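Local coordinates for N-terminal acetyltransferase-like protein (Chaetomium thermophilum, PDB 5NNP) that probably serves as the auxiliary, TPR-repeat scaffold subunit of an N-terminal acetyltransferase A complex, holding other protein chains on an all-helical superhelix, at residues K238-A242 with L262-D267; Y376-Q380 with D409-T413; T503-K508 with P643-A649. All blocks are in the same frame, centred on the assembly; numbering follows the deposited sequence.

Contact 1 of 3, residues K238-A242 with L262-D267; sequences KDEAA and LISALD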
# COMPACT_ATOMS: atom_id res chain seq x y z
N LYS A 238 -31.81 -15.09 4.19
CA LYS A 238 -31.44 -15.16 2.78
C LYS A 238 -32.29 -14.31 1.85
O LYS A 238 -31.74 -13.58 1.02
CB LYS A 238 -31.46 -16.62 2.32
CG LYS A 238 -30.24 -17.39 2.82
CD LYS A 238 -30.15 -18.80 2.26
CE LYS A 238 -28.98 -19.52 2.89
NZ LYS A 238 -29.09 -20.99 2.74
N ASP A 239 -33.61 -14.38 1.99
CA ASP A 239 -34.49 -13.52 1.21
C ASP A 239 -34.04 -12.07 1.29
O ASP A 239 -33.93 -11.38 0.28
CB ASP A 239 -35.94 -13.63 1.67
CG ASP A 239 -36.58 -14.96 1.30
OD1 ASP A 239 -35.99 -15.73 0.51
OD2 ASP A 239 -37.69 -15.24 1.81
N GLU A 240 -33.80 -11.61 2.51
CA GLU A 240 -33.40 -10.23 2.74
C GLU A 240 -31.99 -9.94 2.22
O GLU A 240 -31.72 -8.86 1.69
CB GLU A 240 -33.49 -9.89 4.22
CG GLU A 240 -34.86 -10.18 4.84
CD GLU A 240 -34.79 -10.29 6.36
OE1 GLU A 240 -34.53 -11.41 6.86
OE2 GLU A 240 -34.97 -9.27 7.06
N ALA A 241 -31.08 -10.90 2.38
CA ALA A 241 -29.72 -10.71 1.90
C ALA A 241 -29.72 -10.66 0.38
O ALA A 241 -28.95 -9.91 -0.22
CB ALA A 241 -28.80 -11.82 2.39
N ALA A 242 -30.60 -11.45 -0.23
CA ALA A 242 -30.78 -11.44 -1.67
C ALA A 242 -31.12 -10.04 -2.13
O ALA A 242 -30.48 -9.50 -3.03
CB ALA A 242 -31.87 -12.41 -2.08
N LEU A 262 -25.48 -12.68 -4.00
CA LEU A 262 -26.83 -12.88 -4.52
C LEU A 262 -27.09 -14.36 -4.75
O LEU A 262 -28.07 -14.92 -4.25
CB LEU A 262 -27.05 -12.12 -5.83
CG LEU A 262 -28.44 -12.30 -6.46
CD1 LEU A 262 -29.54 -11.86 -5.48
CD2 LEU A 262 -28.56 -11.55 -7.79
N ILE A 263 -26.20 -14.97 -5.51
CA ILE A 263 -26.35 -16.35 -5.92
C ILE A 263 -26.42 -17.31 -4.72
O ILE A 263 -27.22 -18.26 -4.71
CB ILE A 263 -25.22 -16.74 -6.87
CG1 ILE A 263 -25.50 -16.12 -8.25
CG2 ILE A 263 -25.09 -18.24 -6.96
CD1 ILE A 263 -24.30 -16.07 -9.15
N SER A 264 -25.61 -17.05 -3.71
CA SER A 264 -25.72 -17.82 -2.47
C SER A 264 -27.08 -17.60 -1.81
O SER A 264 -27.72 -18.55 -1.35
CB SER A 264 -24.61 -17.43 -1.51
OG SER A 264 -24.65 -18.26 -0.37
N ALA A 265 -27.53 -16.35 -1.77
CA ALA A 265 -28.77 -16.01 -1.08
C ALA A 265 -30.00 -16.64 -1.74
O ALA A 265 -31.02 -16.84 -1.09
CB ALA A 265 -28.93 -14.49 -1.01
N LEU A 266 -29.89 -16.91 -3.04
CA LEU A 266 -30.98 -17.51 -3.79
C LEU A 266 -30.98 -19.02 -3.62
O LEU A 266 -31.91 -19.70 -4.07
CB LEU A 266 -30.87 -17.17 -5.27
CG LEU A 266 -31.11 -15.71 -5.65
CD1 LEU A 266 -30.93 -15.52 -7.15
CD2 LEU A 266 -32.50 -15.28 -5.23
N ASP A 267 -29.94 -19.54 -2.98
CA ASP A 267 -29.80 -20.98 -2.78
C ASP A 267 -29.67 -21.70 -4.11
O ASP A 267 -30.36 -22.67 -4.38
CB ASP A 267 -31.00 -21.55 -2.00
CG ASP A 267 -30.87 -21.34 -0.51
OD1 ASP A 267 -29.74 -21.47 0.02
OD2 ASP A 267 -31.89 -21.03 0.15
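A helical hairpin of the auxiliary-subunit superhelix, made by helices 238-251 and 256-265, is closed where K238 and A242 of the first helix meet A265 and D267 at the end of the second. That second helix finishes in a Schellman motif: D267, the first residue to leave the helix, takes positive phi, and its N bonds back to S264 O at 2.9 Å, one of the two bonds of the motif. Helix 238-251 begins just beside this end, with the CA atoms of K238 and A265 only 4.8 Å apart. Small side chains fill this close approach: A242 CB lies 3.8 Å from A265 CB, and A265 CB also rests on the first turn of the other helix, 3.6 Å from A242 N. One turn earlier on the second helix, L262 reaches A242 with one branch: its CG stands anti to the backbone N (chi1 179°), which carries CD1 to 3.5 Å from A242 O. The L262 side chain also packs on V279 and Y283 of helix 273-286 and on Y245 and L249 further along helix 238-251, and A241 rests on L232 of helix 221-234, so the hairpin is built into the layers on both sides of it in sequence. Toward solvent the contact turns polar. K238 runs out fully extended past the helix end, its CB 3.4 Å from A265 O, and its aliphatic part crosses the D267 side chain at about a right angle. CD sits 3.5 Å from D267 OD2, so the CD and CE methylenes lie against the carboxylate as well as the ammonium group. The salt bridge itself joins K238 NZ and D267 OD1, 2.8 Å apart, with D267 OD1 accepting through its syn lone pair.

Contact 2 of 3, residues Y376-Q380 with D409-T413; sequences YYLAQ and DFHMT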
# COMPACT_ATOMS: atom_id res chain seq x y z
N TYR A 376 -3.83 -10.55 -32.88
CA TYR A 376 -3.14 -10.14 -31.66
C TYR A 376 -3.50 -11.04 -30.48
O TYR A 376 -2.65 -11.29 -29.61
CB TYR A 376 -3.48 -8.70 -31.32
CG TYR A 376 -2.71 -8.18 -30.12
CD1 TYR A 376 -1.33 -8.12 -30.13
CD2 TYR A 376 -3.38 -7.73 -29.00
CE1 TYR A 376 -0.63 -7.64 -29.05
CE2 TYR A 376 -2.68 -7.25 -27.90
CZ TYR A 376 -1.31 -7.21 -27.93
OH TYR A 376 -0.62 -6.73 -26.85
N TYR A 377 -4.75 -11.50 -30.43
CA TYR A 377 -5.17 -12.41 -29.36
C TYR A 377 -4.40 -13.71 -29.50
O TYR A 377 -3.92 -14.29 -28.51
CB TYR A 377 -6.67 -12.69 -29.39
CG TYR A 377 -7.13 -13.60 -28.27
CD1 TYR A 377 -6.98 -14.99 -28.36
CD2 TYR A 377 -7.71 -13.08 -27.12
CE1 TYR A 377 -7.40 -15.82 -27.33
CE2 TYR A 377 -8.13 -13.90 -26.10
CZ TYR A 377 -7.97 -15.26 -26.20
OH TYR A 377 -8.40 -16.07 -25.16
N LEU A 378 -4.29 -14.18 -30.74
CA LEU A 378 -3.62 -15.44 -30.98
C LEU A 378 -2.12 -15.30 -30.68
O LEU A 378 -1.49 -16.25 -30.21
CB LEU A 378 -3.85 -15.89 -32.42
CG LEU A 378 -5.24 -16.48 -32.64
CD1 LEU A 378 -5.60 -16.47 -34.12
CD2 LEU A 378 -5.31 -17.88 -32.06
N ALA A 379 -1.57 -14.12 -30.93
CA ALA A 379 -0.15 -13.89 -30.68
C ALA A 379 0.13 -14.06 -29.21
O ALA A 379 1.10 -14.69 -28.80
CB ALA A 379 0.26 -12.51 -31.14
N GLN A 380 -0.76 -13.50 -28.40
CA GLN A 380 -0.61 -13.53 -26.97
C GLN A 380 -0.91 -14.91 -26.40
O GLN A 380 -0.25 -15.35 -25.46
CB GLN A 380 -1.49 -12.47 -26.33
CG GLN A 380 -0.89 -11.11 -26.49
CD GLN A 380 -1.68 -10.05 -25.81
OE1 GLN A 380 -2.84 -9.79 -26.17
NE2 GLN A 380 -1.08 -9.43 -24.82
N ASP A 409 1.10 -1.86 -29.20
CA ASP A 409 0.88 -3.11 -28.47
C ASP A 409 1.35 -4.32 -29.25
O ASP A 409 1.82 -5.30 -28.68
CB ASP A 409 -0.59 -3.29 -28.13
CG ASP A 409 -1.08 -2.26 -27.17
OD1 ASP A 409 -0.37 -2.01 -26.18
OD2 ASP A 409 -2.16 -1.69 -27.42
N PHE A 410 1.20 -4.26 -30.56
CA PHE A 410 1.69 -5.34 -31.41
C PHE A 410 3.20 -5.50 -31.21
O PHE A 410 3.66 -6.59 -30.89
CB PHE A 410 1.33 -5.07 -32.87
CG PHE A 410 -0.15 -5.18 -33.16
CD1 PHE A 410 -1.06 -5.46 -32.14
CD2 PHE A 410 -0.63 -5.02 -34.45
CE1 PHE A 410 -2.42 -5.55 -32.39
CE2 PHE A 410 -1.98 -5.12 -34.72
CZ PHE A 410 -2.88 -5.39 -33.68
N HIS A 411 3.96 -4.43 -31.36
CA HIS A 411 5.42 -4.53 -31.21
C HIS A 411 5.83 -4.90 -29.78
O HIS A 411 6.84 -5.57 -29.57
CB HIS A 411 6.10 -3.23 -31.64
CG HIS A 411 5.97 -2.94 -33.10
ND1 HIS A 411 6.84 -3.45 -34.04
CD2 HIS A 411 5.07 -2.20 -33.79
CE1 HIS A 411 6.48 -3.04 -35.25
NE2 HIS A 411 5.41 -2.28 -35.12
N MET A 412 5.03 -4.46 -28.81
CA MET A 412 5.30 -4.74 -27.40
C MET A 412 5.28 -6.24 -27.15
O MET A 412 6.17 -6.79 -26.51
CB MET A 412 4.29 -4.04 -26.51
CG MET A 412 4.48 -4.35 -25.06
SD MET A 412 3.38 -3.42 -23.96
CE MET A 412 1.77 -3.72 -24.68
N THR A 413 4.24 -6.89 -27.66
CA THR A 413 4.10 -8.33 -27.54
C THR A 413 5.23 -9.06 -28.26
O THR A 413 5.75 -10.07 -27.78
CB THR A 413 2.74 -8.81 -28.10
OG1 THR A 413 1.71 -8.50 -27.16
CG2 THR A 413 2.74 -10.31 -28.33
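Helices 369-381 and 408-421 run nearly parallel here, their local axes 10.7 Å apart at an angle of 18°. Segment 376-380 lies in a predicted TPR repeat (374-407), and helix 408-421 follows that repeat in the chain. The intervening helix 390-403 completes the packing: V397 touches both A379 and T413, and I401 touches F410. Y376 spans the space between the two axes. With CG anti to its own N (chi1 -176°), the ring is thrown across to the neighbouring helix, where it ends beside T413 and meets F410 obliquely, with ring centroids 5.0 Å apart and planes inclined by 32°. F410 CE1 also comes 3.5 Å from Y376 CB, so the phenylalanine packs against the root of the tyrosine as well as its ring. Q380, one turn on from Y376, lays its CG over the rim of one face of the tyrosine ring, 4.2 Å above the plane, while the same CG approaches T413. The ring is thereby held between its own helix and the next. D409 adds its CB, 3.7 Å from Y376 OH, and its OD1 forms a salt bridge with a basic side chain of another protein chain, so the contact adjoins a subunit interface; a bound carboxymethyl coenzyme A is about 8 Å from the D409 side chain. The phenol is anchored by a hydrogen bond between Y376 OH and T413 OG1, 2.9 Å long.

Contact 3 of 3, residues T503-K508 with P643-A649; sequences TALALK and PNGEKLA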
# COMPACT_ATOMS: atom_id res chain seq x y z
N THR A 503 28.85 -4.06 -6.94
CA THR A 503 28.32 -4.26 -5.59
C THR A 503 27.92 -2.94 -4.94
O THR A 503 26.93 -2.88 -4.21
CB THR A 503 29.34 -4.99 -4.70
OG1 THR A 503 29.87 -6.11 -5.41
CG2 THR A 503 28.71 -5.49 -3.41
N ALA A 504 28.67 -1.88 -5.21
CA ALA A 504 28.43 -0.59 -4.58
C ALA A 504 27.06 -0.02 -4.96
O ALA A 504 26.28 0.31 -4.07
CB ALA A 504 29.53 0.39 -4.95
N LEU A 505 26.77 0.10 -6.25
CA LEU A 505 25.51 0.71 -6.68
C LEU A 505 24.34 -0.24 -6.45
O LEU A 505 23.21 0.20 -6.24
CB LEU A 505 25.56 1.11 -8.15
CG LEU A 505 26.53 2.20 -8.58
CD1 LEU A 505 26.46 2.29 -10.09
CD2 LEU A 505 26.22 3.54 -7.92
N ALA A 506 24.61 -1.53 -6.50
CA ALA A 506 23.58 -2.50 -6.19
C ALA A 506 23.10 -2.30 -4.75
O ALA A 506 21.90 -2.18 -4.50
CB ALA A 506 24.09 -3.91 -6.40
N LEU A 507 24.03 -2.25 -3.80
CA LEU A 507 23.66 -2.09 -2.39
C LEU A 507 22.97 -0.74 -2.16
O LEU A 507 21.98 -0.65 -1.42
CB LEU A 507 24.89 -2.22 -1.48
CG LEU A 507 25.49 -3.60 -1.23
CD1 LEU A 507 26.77 -3.47 -0.46
CD2 LEU A 507 24.54 -4.51 -0.48
N LYS A 508 23.49 0.30 -2.82
CA LYS A 508 22.95 1.64 -2.67
C LYS A 508 21.47 1.64 -3.03
O LYS A 508 20.65 2.21 -2.31
CB LYS A 508 23.72 2.63 -3.53
CG LYS A 508 23.27 4.07 -3.39
CD LYS A 508 23.40 4.54 -1.95
CE LYS A 508 23.18 6.04 -1.82
NZ LYS A 508 23.53 6.54 -0.46
N PRO A 643 27.20 8.57 -1.87
CA PRO A 643 26.20 8.57 -2.95
C PRO A 643 26.27 7.34 -3.85
O PRO A 643 25.27 6.95 -4.41
CB PRO A 643 26.55 9.83 -3.74
CG PRO A 643 27.44 10.65 -2.84
CD PRO A 643 28.18 9.66 -2.01
N ASN A 644 27.45 6.76 -4.01
CA ASN A 644 27.60 5.59 -4.85
C ASN A 644 27.71 4.31 -4.05
O ASN A 644 28.08 3.27 -4.59
CB ASN A 644 28.81 5.74 -5.74
CG ASN A 644 28.73 6.97 -6.59
OD1 ASN A 644 27.64 7.50 -6.83
ND2 ASN A 644 29.88 7.44 -7.06
N GLY A 645 27.40 4.41 -2.76
CA GLY A 645 27.42 3.27 -1.87
C GLY A 645 28.78 2.61 -1.77
O GLY A 645 28.88 1.44 -1.40
N GLU A 646 29.84 3.34 -2.08
CA GLU A 646 31.18 2.77 -1.95
C GLU A 646 31.49 2.37 -0.49
O GLU A 646 32.16 1.36 -0.25
CB GLU A 646 32.24 3.75 -2.47
CG GLU A 646 32.23 3.94 -4.00
CD GLU A 646 32.56 2.65 -4.78
OE1 GLU A 646 33.27 1.78 -4.24
OE2 GLU A 646 32.10 2.52 -5.94
N LYS A 647 30.99 3.13 0.48
CA LYS A 647 31.17 2.75 1.88
C LYS A 647 30.39 1.48 2.20
O LYS A 647 30.85 0.65 2.99
CB LYS A 647 30.76 3.90 2.80
CG LYS A 647 31.55 5.18 2.51
CD LYS A 647 31.28 6.29 3.53
CE LYS A 647 32.04 7.57 3.17
NZ LYS A 647 31.92 8.63 4.23
N LEU A 648 29.22 1.31 1.58
CA LEU A 648 28.44 0.08 1.73
C LEU A 648 29.23 -1.16 1.29
O LEU A 648 29.32 -2.15 2.02
CB LEU A 648 27.15 0.17 0.94
CG LEU A 648 26.29 1.33 1.43
CD1 LEU A 648 25.10 1.57 0.49
CD2 LEU A 648 25.84 1.06 2.87
N ALA A 649 29.79 -1.09 0.09
CA ALA A 649 30.53 -2.21 -0.47
C ALA A 649 31.79 -2.52 0.32
O ALA A 649 32.24 -3.65 0.34
CB ALA A 649 30.87 -1.93 -1.92
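K508, with CG anti to the backbone N (chi1 -177°) and a bend at chi2 (59°), sends its chain along the turn 643-645, where CE comes 3.5 Å from P643 O. Its ammonium group continues past the turn to a hydrogen bond with the backbone O of D642. L648, with CG anti to its carbonyl carbon (chi1 -60°), sets CD1 3.8 Å from K508 CA. G645, at the N-cap position with positive phi, brings its backbone close to the helix, its CA 4.8 Å from A504 CA. A504 takes the centre, its CB 3.2 Å from N644 O and 4.0 Å from A649 CB, with the bent E646 chain bringing OE2 to the same methyl. L505 CD2 meets N644 CB, and L507 CD1 meets L648 CB, 3.9 Å away; L507 also packs on L566 and Y567 of helix 554-572. The contact is van der Waals packing of alanine, leucine and lysine side chains on a turn and a helix start, by which the turn and the short helix 646-649 that G645 precedes, following an unmodelled linker, dock on the first turns of helix 503-523 in the all-helical auxiliary-subunit fold.

How the contacts relate
The three contacts follow one another along the chain, none touching another, and all fall within the part of it related to NatA auxiliary subunits. Centres lie about 42 Å apart for contacts 1 and 2, about 39 Å for contacts 2 and 3, and about 59 Å for contacts 1 and 3, which lie on opposite sides of the chain's centre. No helix is shared. Contact 1 closes a hairpin between consecutive helices, contact 2 joins helices separated by one other, and contact 3 brings together segments 135 residues apart. Contacts 1 and 2 are local helix packing, consistent with a superhelix of stacked helices, while the longer return ties a late segment to helix 503-523. Of the three, contact 2 alone reaches another protein chain, consistent with a scaffold role.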